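Local coordinates for protein beta-galactosidase (Geobacillus stearothermophilus, PDB 4OIF) that probably hydrolyses terminal non-reducing beta-D-galactose residues in beta-D-galactosides, as a zinc-containing, trimeric member of glycoside hydrolase family 42, at residues F53-L58 with Q134-L139; V413-D418 with Q444-F449; L470-M475 with D605-L610. One frame throughout, in Å; residues are numbered along the deposited sequence.

Overall arrangement
Along the chain the contacts follow one another in series, each closing before the next opens. Contact 1 lies in the catalytic TIM-barrel region, where helix 55-58 meets helix 127-144. Contacts 2 and 3 belong to the trimerisation domain, on the opposite side of the chain's centre; their centres are about 42 and about 49 Å from that of contact 1. Those two centres lie about 8 Å apart. Strands 413-416 and 470-473 are parallel neighbours in one sheet, and helices 438-451 and 600-613 meet through Phe449 and Tyr607. Contact 1 joins two barrel helices where the second subunit also touches, whereas no other chain touches contacts 2 and 3, which share one hydrophobic core.

Contact 1: residues F53-L58 with Q134-L139; sequences FAWSAL and QHINRL
Ile136 of helix 127-144 reaches across to the indole of Trp55 on the short helix 55-58, and these two side chains carry most of the contact. From CB, which is directed at the other segment, the isoleucine splits. Ile136 CG2 takes the shorter path and stands over one face of the indole, offset toward its rim, 4.1 Å from Trp55 CZ2. CG1 makes no close approach of its own but extends the chain: with chi1 at -167° and chi2 at 162°, the nearly straight branch delivers CD1 to the ring. There Ile136 CD1 lies over the face of the five-membered ring, 3.4 Å from Trp55 NE1 and 3.5 Å from Trp55 CD1. The position of Ile136 CD1, 3.7 Å from the centroid of that Trp55 ring and 29° off the normal, fits a CH-pi contact. Ile136 CD1 is also 4.4 Å from Leu58 CB, so the methyl touches two residues about one turn apart, Leu58 only marginally.

Trp55 is also held from other directions. Its NE1 is hydrogen-bonded to Glu59 OE1, Lys132 and Thr133 of helix 127-144 pack on it, and Ser197 of the second subunit touches it, placing the indole close to the trimer interface. Within the barrel, the contact joins the segment after strand 47-50 to the helix between strands 83-87 and 150-154.

No hydrogen bond crosses between the two segments. The geometry points to dispersion and CH-pi attraction between buried apolar groups; because Glu59 OE1 satisfies the indole N-H, the methyl can lie beside NE1 without leaving it partnerless.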
loop_
_atom_site.group_PDB
_atom_site.type_symbol
_atom_site.label_atom_id
_atom_site.label_comp_id
_atom_site.label_asym_id
_atom_site.label_seq_id
_atom_site.Cartn_x
_atom_site.Cartn_y
_atom_site.Cartn_z
ATOM N N PHE A 53 6.817 -7.212 32.380
ATOM C CA PHE A 53 7.172 -8.301 31.493
ATOM C C PHE A 53 8.144 -9.253 32.163
ATOM O O PHE A 53 9.056 -9.780 31.522
ATOM C CB PHE A 53 7.748 -7.745 30.193
ATOM C CG PHE A 53 6.809 -6.814 29.486
ATOM C CD1 PHE A 53 5.702 -7.311 28.810
ATOM C CD2 PHE A 53 7.006 -5.449 29.523
ATOM C CE1 PHE A 53 4.816 -6.465 28.164
ATOM C CE2 PHE A 53 6.124 -4.593 28.879
ATOM C CZ PHE A 53 5.021 -5.104 28.204
ATOM N N ALA A 54 7.916 -9.509 33.449
ATOM C CA ALA A 54 8.878 -10.249 34.264
ATOM C C ALA A 54 8.531 -11.723 34.504
ATOM O O ALA A 54 9.153 -12.371 35.354
ATOM C CB ALA A 54 9.049 -9.549 35.587
ATOM N N TRP A 55 7.577 -12.261 33.745
ATOM C CA TRP A 55 7.146 -13.643 33.945
ATOM C C TRP A 55 8.313 -14.622 33.806
ATOM O O TRP A 55 8.541 -15.484 34.664
ATOM C CB TRP A 55 6.030 -14.009 32.960
ATOM C CG TRP A 55 5.210 -15.211 33.398
ATOM C CD1 TRP A 55 5.611 -16.227 34.218
ATOM C CD2 TRP A 55 3.849 -15.503 33.044
ATOM N NE1 TRP A 55 4.594 -17.137 34.388
ATOM C CE2 TRP A 55 3.499 -16.713 33.685
ATOM C CE3 TRP A 55 2.895 -14.860 32.246
ATOM C CZ2 TRP A 55 2.239 -17.291 33.553
ATOM C CZ3 TRP A 55 1.641 -15.436 32.122
ATOM C CH2 TRP A 55 1.324 -16.638 32.774
ATOM N N SER A 56 9.057 -14.472 32.722
ATOM C CA SER A 56 10.176 -15.347 32.451
ATOM C C SER A 56 11.261 -15.199 33.524
ATOM O O SER A 56 12.038 -16.120 33.748
ATOM C CB SER A 56 10.729 -15.054 31.055
ATOM O OG SER A 56 12.034 -15.558 30.897
ATOM N N ALA A 57 11.308 -14.050 34.194
ATOM C CA ALA A 57 12.272 -13.849 35.273
ATOM C C ALA A 57 11.748 -14.416 36.582
ATOM O O ALA A 57 12.523 -14.787 37.459
ATOM C CB ALA A 57 12.596 -12.370 35.437
ATOM N N LEU A 58 10.425 -14.452 36.712
ATOM C CA LEU A 58 9.778 -14.954 37.912
ATOM C C LEU A 58 9.623 -16.473 37.856
ATOM O O LEU A 58 9.728 -17.160 38.869
ATOM C CB LEU A 58 8.409 -14.298 38.087
ATOM C CG LEU A 58 8.469 -12.812 38.421
ATOM C CD1 LEU A 58 7.090 -12.185 38.331
ATOM C CD2 LEU A 58 9.035 -12.670 39.819
ATOM N N GLN A 134 -3.842 -16.310 36.489
ATOM C CA GLN A 134 -4.440 -16.141 37.804
ATOM C C GLN A 134 -3.536 -16.693 38.902
ATOM O O GLN A 134 -3.423 -16.102 39.968
ATOM C CB GLN A 134 -5.804 -16.801 37.898
ATOM C CG GLN A 134 -6.550 -16.340 39.146
ATOM C CD GLN A 134 -7.810 -17.124 39.431
ATOM O OE1 GLN A 134 -7.787 -18.109 40.167
ATOM N NE2 GLN A 134 -8.924 -16.673 38.871
ATOM N N HIS A 135 -2.871 -17.814 38.640
ATOM C CA HIS A 135 -2.045 -18.439 39.668
ATOM C C HIS A 135 -0.796 -17.619 40.002
ATOM O O HIS A 135 -0.470 -17.398 41.180
ATOM C CB HIS A 135 -1.628 -19.841 39.244
ATOM C CG HIS A 135 -0.779 -20.536 40.261
ATOM N ND1 HIS A 135 -1.218 -20.793 41.544
ATOM C CD2 HIS A 135 0.496 -20.991 40.201
ATOM C CE1 HIS A 135 -0.257 -21.393 42.223
ATOM N NE2 HIS A 135 0.792 -21.528 41.430
ATOM N N ILE A 136 -0.078 -17.172 38.980
ATOM C CA ILE A 136 1.073 -16.346 39.287
ATOM C C ILE A 136 0.627 -15.011 39.933
ATOM O O ILE A 136 1.306 -14.476 40.820
ATOM C CB ILE A 136 1.939 -16.110 38.046
ATOM C CG1 ILE A 136 3.281 -15.513 38.460
ATOM C CG2 ILE A 136 1.226 -15.248 37.016
ATOM C CD1 ILE A 136 4.329 -15.656 37.399
ATOM N N ASN A 137 -0.529 -14.491 39.536
ATOM C CA ASN A 137 -1.046 -13.320 40.222
ATOM C C ASN A 137 -1.229 -13.627 41.696
ATOM O O ASN A 137 -0.857 -12.828 42.566
ATOM C CB ASN A 137 -2.354 -12.863 39.602
ATOM C CG ASN A 137 -2.155 -12.273 38.234
ATOM O OD1 ASN A 137 -1.058 -12.329 37.684
ATOM N ND2 ASN A 137 -3.209 -11.715 37.667
ATOM N N ARG A 138 -1.748 -14.817 41.980
ATOM C CA ARG A 138 -1.920 -15.234 43.362
ATOM C C ARG A 138 -0.591 -15.324 44.124
ATOM O O ARG A 138 -0.508 -14.863 45.252
ATOM C CB ARG A 138 -2.650 -16.562 43.426
ATOM C CG ARG A 138 -2.872 -17.070 44.831
ATOM C CD ARG A 138 -3.774 -18.271 44.815
ATOM N NE ARG A 138 -5.096 -17.939 44.293
ATOM C CZ ARG A 138 -6.059 -17.388 45.025
ATOM N NH1 ARG A 138 -5.837 -17.108 46.305
ATOM N NH2 ARG A 138 -7.238 -17.115 44.479
ATOM N N LEU A 139 0.443 -15.906 43.521
ATOM C CA LEU A 139 1.737 -15.984 44.202
ATOM C C LEU A 139 2.237 -14.577 44.503
ATOM O O LEU A 139 2.754 -14.303 45.596
ATOM C CB LEU A 139 2.775 -16.756 43.368
ATOM C CG LEU A 139 2.489 -18.252 43.154
ATOM C CD1 LEU A 139 3.548 -18.914 42.275
ATOM C CD2 LEU A 139 2.366 -18.991 44.475
#

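Contact 2: residues V413-D418 with Q444-F449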
loop_
_atom_site.group_PDB
_atom_site.type_symbol
_atom_site.label_atom_id
_atom_site.label_comp_id
_atom_site.label_asym_id
_atom_site.label_seq_id
_atom_site.Cartn_x
_atom_site.Cartn_y
_atom_site.Cartn_z
ATOM N N VAL A 413 -19.600 21.890 30.866
ATOM C CA VAL A 413 -19.685 21.537 29.460
ATOM C C VAL A 413 -19.238 20.103 29.257
ATOM O O VAL A 413 -18.191 19.677 29.757
ATOM C CB VAL A 413 -18.831 22.471 28.570
ATOM C CG1 VAL A 413 -19.029 22.135 27.109
ATOM C CG2 VAL A 413 -19.206 23.919 28.823
ATOM N N ALA A 414 -20.055 19.363 28.518
ATOM C CA ALA A 414 -19.763 17.980 28.225
ATOM C C ALA A 414 -19.763 17.748 26.719
ATOM O O ALA A 414 -20.590 18.308 26.008
ATOM C CB ALA A 414 -20.774 17.073 28.913
ATOM N N ILE A 415 -18.815 16.940 26.247
ATOM C CA ILE A 415 -18.832 16.411 24.886
ATOM C C ILE A 415 -19.079 14.889 24.928
ATOM O O ILE A 415 -18.341 14.146 25.559
ATOM C CB ILE A 415 -17.518 16.704 24.151
ATOM C CG1 ILE A 415 -17.305 18.210 24.023
ATOM C CG2 ILE A 415 -17.499 16.010 22.783
ATOM C CD1 ILE A 415 -16.040 18.595 23.259
ATOM N N LEU A 416 -20.130 14.430 24.271
ATOM C CA LEU A 416 -20.494 13.029 24.316
ATOM C C LEU A 416 -19.758 12.242 23.227
ATOM O O LEU A 416 -19.803 12.588 22.047
ATOM C CB LEU A 416 -22.012 12.877 24.181
ATOM C CG LEU A 416 -22.625 11.481 24.079
ATOM C CD1 LEU A 416 -22.334 10.668 25.301
ATOM C CD2 LEU A 416 -24.134 11.591 23.854
ATOM N N TYR A 417 -19.057 11.202 23.663
ATOM C CA TYR A 417 -18.338 10.291 22.796
ATOM C C TYR A 417 -18.866 8.872 23.021
ATOM O O TYR A 417 -19.227 8.517 24.141
ATOM C CB TYR A 417 -16.843 10.359 23.085
ATOM C CG TYR A 417 -16.027 9.309 22.373
ATOM C CD1 TYR A 417 -15.764 9.420 21.015
ATOM C CD2 TYR A 417 -15.502 8.215 23.059
ATOM C CE1 TYR A 417 -15.002 8.475 20.351
ATOM C CE2 TYR A 417 -14.743 7.256 22.400
ATOM C CZ TYR A 417 -14.495 7.397 21.038
ATOM O OH TYR A 417 -13.752 6.468 20.340
ATOM N N ASP A 418 -18.921 8.069 21.963
ATOM C CA ASP A 418 -19.402 6.694 22.075
ATOM C C ASP A 418 -18.548 5.745 21.217
ATOM O O ASP A 418 -18.426 5.923 19.994
ATOM C CB ASP A 418 -20.878 6.621 21.676
ATOM C CG ASP A 418 -21.512 5.285 22.001
ATOM O OD1 ASP A 418 -21.857 5.059 23.172
ATOM O OD2 ASP A 418 -21.685 4.463 21.084
ATOM N N GLN A 444 -12.708 19.145 17.121
ATOM C CA GLN A 444 -13.090 20.420 16.511
ATOM C C GLN A 444 -14.107 21.144 17.376
ATOM O O GLN A 444 -14.089 22.377 17.478
ATOM C CB GLN A 444 -13.670 20.235 15.107
ATOM C CG GLN A 444 -12.653 19.828 14.080
ATOM C CD GLN A 444 -11.277 20.325 14.450
ATOM O OE1 GLN A 444 -11.008 21.534 14.419
ATOM N NE2 GLN A 444 -10.392 19.397 14.825
ATOM N N HIS A 445 -15.004 20.392 18.000
ATOM C CA HIS A 445 -15.994 21.077 18.829
ATOM C C HIS A 445 -15.437 21.456 20.209
ATOM O O HIS A 445 -15.873 22.424 20.832
ATOM C CB HIS A 445 -17.252 20.226 18.916
ATOM C CG HIS A 445 -18.010 20.200 17.626
ATOM N ND1 HIS A 445 -19.180 20.902 17.435
ATOM C CD2 HIS A 445 -17.713 19.627 16.433
ATOM C CE1 HIS A 445 -19.596 20.725 16.194
ATOM N NE2 HIS A 445 -18.724 19.957 15.566
ATOM N N TYR A 446 -14.432 20.718 20.646
ATOM C CA TYR A 446 -13.692 21.036 21.853
ATOM C C TYR A 446 -12.899 22.335 21.703
ATOM O O TYR A 446 -12.767 23.107 22.657
ATOM C CB TYR A 446 -12.769 19.863 22.155
ATOM C CG TYR A 446 -11.877 19.921 23.374
ATOM C CD1 TYR A 446 -12.379 19.647 24.636
ATOM C CD2 TYR A 446 -10.505 20.129 23.243
ATOM C CE1 TYR A 446 -11.554 19.636 25.750
ATOM C CE2 TYR A 446 -9.663 20.112 24.349
ATOM C CZ TYR A 446 -10.195 19.863 25.607
ATOM O OH TYR A 446 -9.370 19.846 26.723
ATOM N N ARG A 447 -12.379 22.565 20.495
ATOM C CA ARG A 447 -11.422 23.644 20.247
ATOM C C ARG A 447 -11.785 25.019 20.860
ATOM O O ARG A 447 -10.961 25.604 21.553
ATOM C CB ARG A 447 -11.179 23.809 18.738
ATOM C CG ARG A 447 -10.251 24.981 18.414
ATOM C CD ARG A 447 -10.243 25.320 16.942
ATOM N NE ARG A 447 -9.779 24.189 16.151
ATOM C CZ ARG A 447 -8.497 23.861 16.018
ATOM N NH1 ARG A 447 -7.561 24.586 16.622
ATOM N NH2 ARG A 447 -8.146 22.813 15.283
ATOM N N PRO A 448 -13.004 25.537 20.618
ATOM C CA PRO A 448 -13.288 26.861 21.192
ATOM C C PRO A 448 -13.254 26.886 22.716
ATOM O O PRO A 448 -12.892 27.903 23.295
ATOM C CB PRO A 448 -14.705 27.174 20.681
ATOM C CG PRO A 448 -14.874 26.328 19.480
ATOM C CD PRO A 448 -14.126 25.057 19.792
ATOM N N PHE A 449 -13.610 25.782 23.359
ATOM C CA PHE A 449 -13.624 25.731 24.824
ATOM C C PHE A 449 -12.199 25.666 25.368
ATOM O O PHE A 449 -11.876 26.308 26.366
ATOM C CB PHE A 449 -14.481 24.551 25.295
ATOM C CG PHE A 449 -15.929 24.702 24.913
ATOM C CD1 PHE A 449 -16.823 25.331 25.769
ATOM C CD2 PHE A 449 -16.379 24.298 23.661
ATOM C CE1 PHE A 449 -18.146 25.521 25.404
ATOM C CE2 PHE A 449 -17.701 24.479 23.285
ATOM C CZ PHE A 449 -18.587 25.091 24.158
#
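Val413 sets its two methyls against the ring of Phe449, while Ile415, two residues along the strand, drives its tip into the base of Tyr446. The first pair crosses obliquely. Val413 CG1 stands above one face of the Phe449 ring, 4.2 Å from its centroid and 22° off the normal, which identifies a CH-pi contact displaced toward the rim. Val413 CG1 and Val413 CG2 both lean on Phe449 CE1 from the same side, each 3.9 Å from it. The ring itself presents its edge to the carbonyl oxygens of His445 and Tyr446 in its own helix.

In the second pair the side chains cross at about a right angle. Ile415 places CG1 opposite its carbonyl carbon (chi1 -62°), and the extended branch carries Ile415 CD1 to 3.7 Å from both Tyr446 CA and Tyr446 CB. Ile415 CD1 lies at the edge of the tyrosine ring, near the ring plane, with 4.1 Å to Tyr446 CD1; the methyl therefore rests on the root of the side chain and on helix backbone, being 4.2 Å from His445 C as well. The far end of Tyr446 is occupied elsewhere, its OH being hydrogen-bonded to Asp308 of the barrel region.

The axes of strand 413-416 and helix 444-449 run nearly antiparallel (167°), 9.9 Å apart at their closest, and every touching residue is buried. Val456 of the next strand packs on Ile415, Tyr446 and Phe449, continuing the same hydrophobic layer.

Strand 413-416 and strand 456-459 are parallel neighbours, with helix 438-451 on the connection between them. This is a beta-alpha-beta crossover, and the strand order 2-1-3-4 at this end of the sheet is consistent with the flavodoxin-like fold of glutaminase-type domains.

Contact 3: residues L470-M475 with D605-L610; sequences LLIAPM and DFYQEL
Ile472 and Tyr607 make the tight part of this contact, meeting from opposite directions between strand and helix. Ile472 CD1 comes to 3.4 Å from Tyr607 CE1, approaching the ring obliquely, and Ile472 CG2 lies 3.4 Å from Tyr607 OH. The phenol is thus lodged along the isoleucine from ring carbon to oxygen, and its buried OH finds its polar partner in His445 ND1. Tyr607 CG is turned opposite its carbonyl carbon (chi1 -77°), which sends the ring from the helix toward the sheet. Behind it, Phe606 CD2 stands 3.9 Å above the centre of one face of the Tyr607 ring.

Packing is looser one turn on. Leu470 CD1 and Leu610 CD1 are 3.9 Å apart, with the side chains crossing at about a right angle, and Leu470 CD2 stays 4.4 Å from Tyr607 CD1. Farther round the helix, partly exposed Asp605, Gln608 and Glu609 take polar partners in Tyr550, Arg452 and Arg546, respectively.

The axes of strand 470-473 and helix 605-610 run 154° apart in direction, 11.8 Å at closest. Phe449 of helix 438-451 packs on Leu470 and Ile472 and meets the Tyr607 ring edge-to-face, while Val498 of strand 496-500 touches Tyr607 and Leu610. Helices 438-451 and 600-613 thus lie side by side on the same face of the parallel part of the sheet, as in a layered alpha/beta domain.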
loop_
_atom_site.group_PDB
_atom_site.type_symbol
_atom_site.label_atom_id
_atom_site.label_comp_id
_atom_site.label_asym_id
_atom_site.label_seq_id
_atom_site.Cartn_x
_atom_site.Cartn_y
_atom_site.Cartn_z
ATOM N N LEU A 470 -24.375 22.441 29.040
ATOM C CA LEU A 470 -24.186 22.330 27.616
ATOM C C LEU A 470 -23.641 20.955 27.312
ATOM O O LEU A 470 -22.581 20.580 27.821
ATOM C CB LEU A 470 -23.237 23.410 27.117
ATOM C CG LEU A 470 -22.841 23.337 25.643
ATOM C CD1 LEU A 470 -24.055 23.384 24.721
ATOM C CD2 LEU A 470 -21.863 24.444 25.300
ATOM N N LEU A 471 -24.400 20.200 26.521
ATOM C CA LEU A 471 -24.005 18.881 26.052
ATOM C C LEU A 471 -23.850 18.885 24.528
ATOM O O LEU A 471 -24.781 19.207 23.786
ATOM C CB LEU A 471 -25.021 17.821 26.479
ATOM C CG LEU A 471 -24.693 16.410 25.977
ATOM C CD1 LEU A 471 -23.311 15.988 26.444
ATOM C CD2 LEU A 471 -25.731 15.407 26.432
ATOM N N ILE A 472 -22.657 18.521 24.079
ATOM C CA ILE A 472 -22.301 18.516 22.672
ATOM C C ILE A 472 -22.119 17.075 22.184
ATOM O O ILE A 472 -21.197 16.387 22.597
ATOM C CB ILE A 472 -21.009 19.342 22.442
ATOM C CG1 ILE A 472 -21.246 20.797 22.857
ATOM C CG2 ILE A 472 -20.522 19.248 20.993
ATOM C CD1 ILE A 472 -19.983 21.633 22.945
ATOM N N ALA A 473 -23.012 16.621 21.313
ATOM C CA ALA A 473 -22.972 15.248 20.804
ATOM C C ALA A 473 -22.895 15.207 19.278
ATOM O O ALA A 473 -23.901 14.987 18.610
ATOM C CB ALA A 473 -24.192 14.479 21.282
ATOM N N PRO A 474 -21.700 15.416 18.717
ATOM C CA PRO A 474 -21.559 15.472 17.257
ATOM C C PRO A 474 -21.538 14.087 16.602
ATOM O O PRO A 474 -21.006 13.135 17.197
ATOM C CB PRO A 474 -20.210 16.172 17.059
ATOM C CG PRO A 474 -19.790 16.645 18.412
ATOM C CD PRO A 474 -20.451 15.758 19.405
ATOM N N MET A 475 -22.088 13.991 15.389
ATOM C CA MET A 475 -22.039 12.752 14.605
ATOM C C MET A 475 -22.391 11.515 15.431
ATOM O O MET A 475 -21.653 10.526 15.429
ATOM C CB MET A 475 -20.654 12.560 13.992
ATOM C CG MET A 475 -20.223 13.701 13.119
ATOM S SD MET A 475 -18.607 13.399 12.385
ATOM C CE MET A 475 -19.046 12.051 11.295
ATOM N N ASP A 605 -17.444 31.270 16.921
ATOM C CA ASP A 605 -18.531 32.244 17.057
ATOM C C ASP A 605 -19.819 31.633 17.677
ATOM O O ASP A 605 -20.430 32.193 18.619
ATOM C CB ASP A 605 -18.811 32.872 15.686
ATOM C CG ASP A 605 -17.594 33.659 15.126
ATOM O OD1 ASP A 605 -16.648 33.951 15.884
ATOM O OD2 ASP A 605 -17.577 34.003 13.928
ATOM N N PHE A 606 -20.198 30.470 17.160
ATOM C CA PHE A 606 -21.372 29.729 17.608
ATOM C C PHE A 606 -21.301 29.447 19.110
ATOM O O PHE A 606 -22.217 29.770 19.914
ATOM C CB PHE A 606 -21.479 28.415 16.805
ATOM C CG PHE A 606 -22.687 27.593 17.141
ATOM C CD1 PHE A 606 -23.894 27.814 16.497
ATOM C CD2 PHE A 606 -22.624 26.611 18.117
ATOM C CE1 PHE A 606 -25.025 27.059 16.825
ATOM C CE2 PHE A 606 -23.745 25.868 18.445
ATOM C CZ PHE A 606 -24.948 26.097 17.794
ATOM N N TYR A 607 -20.183 28.844 19.488
ATOM C CA TYR A 607 -20.003 28.455 20.871
ATOM C C TYR A 607 -19.708 29.662 21.751
ATOM O O TYR A 607 -19.930 29.608 22.952
ATOM C CB TYR A 607 -18.905 27.401 20.997
ATOM C CG TYR A 607 -19.381 26.028 20.578
ATOM C CD1 TYR A 607 -20.463 25.428 21.212
ATOM C CD2 TYR A 607 -18.763 25.339 19.548
ATOM C CE1 TYR A 607 -20.914 24.179 20.833
ATOM C CE2 TYR A 607 -19.210 24.088 19.159
ATOM C CZ TYR A 607 -20.277 23.513 19.808
ATOM O OH TYR A 607 -20.711 22.273 19.426
ATOM N N GLN A 608 -19.237 30.754 21.159
ATOM C CA GLN A 608 -19.030 31.968 21.930
ATOM C C GLN A 608 -20.375 32.445 22.397
ATOM O O GLN A 608 -20.561 32.792 23.581
ATOM C CB GLN A 608 -18.351 33.062 21.111
ATOM C CG GLN A 608 -17.903 34.236 21.961
ATOM C CD GLN A 608 -16.877 33.822 23.011
ATOM O OE1 GLN A 608 -16.054 32.930 22.777
ATOM N NE2 GLN A 608 -16.928 34.461 24.179
ATOM N N GLU A 609 -21.318 32.449 21.454
ATOM C CA GLU A 609 -22.689 32.806 21.797
ATOM C C GLU A 609 -23.248 31.885 22.858
ATOM O O GLU A 609 -23.916 32.346 23.786
ATOM C CB GLU A 609 -23.591 32.784 20.574
ATOM C CG GLU A 609 -23.381 33.968 19.670
ATOM C CD GLU A 609 -24.681 34.621 19.295
ATOM O OE1 GLU A 609 -25.732 34.137 19.767
ATOM O OE2 GLU A 609 -24.651 35.605 18.523
ATOM N N LEU A 610 -22.982 30.588 22.740
ATOM C CA LEU A 610 -23.473 29.702 23.806
ATOM C C LEU A 610 -22.804 29.975 25.173
ATOM O O LEU A 610 -23.424 29.781 26.217
ATOM C CB LEU A 610 -23.293 28.235 23.417
ATOM C CG LEU A 610 -24.404 27.738 22.487
ATOM C CD1 LEU A 610 -24.187 26.282 22.067
ATOM C CD2 LEU A 610 -25.776 27.912 23.144
#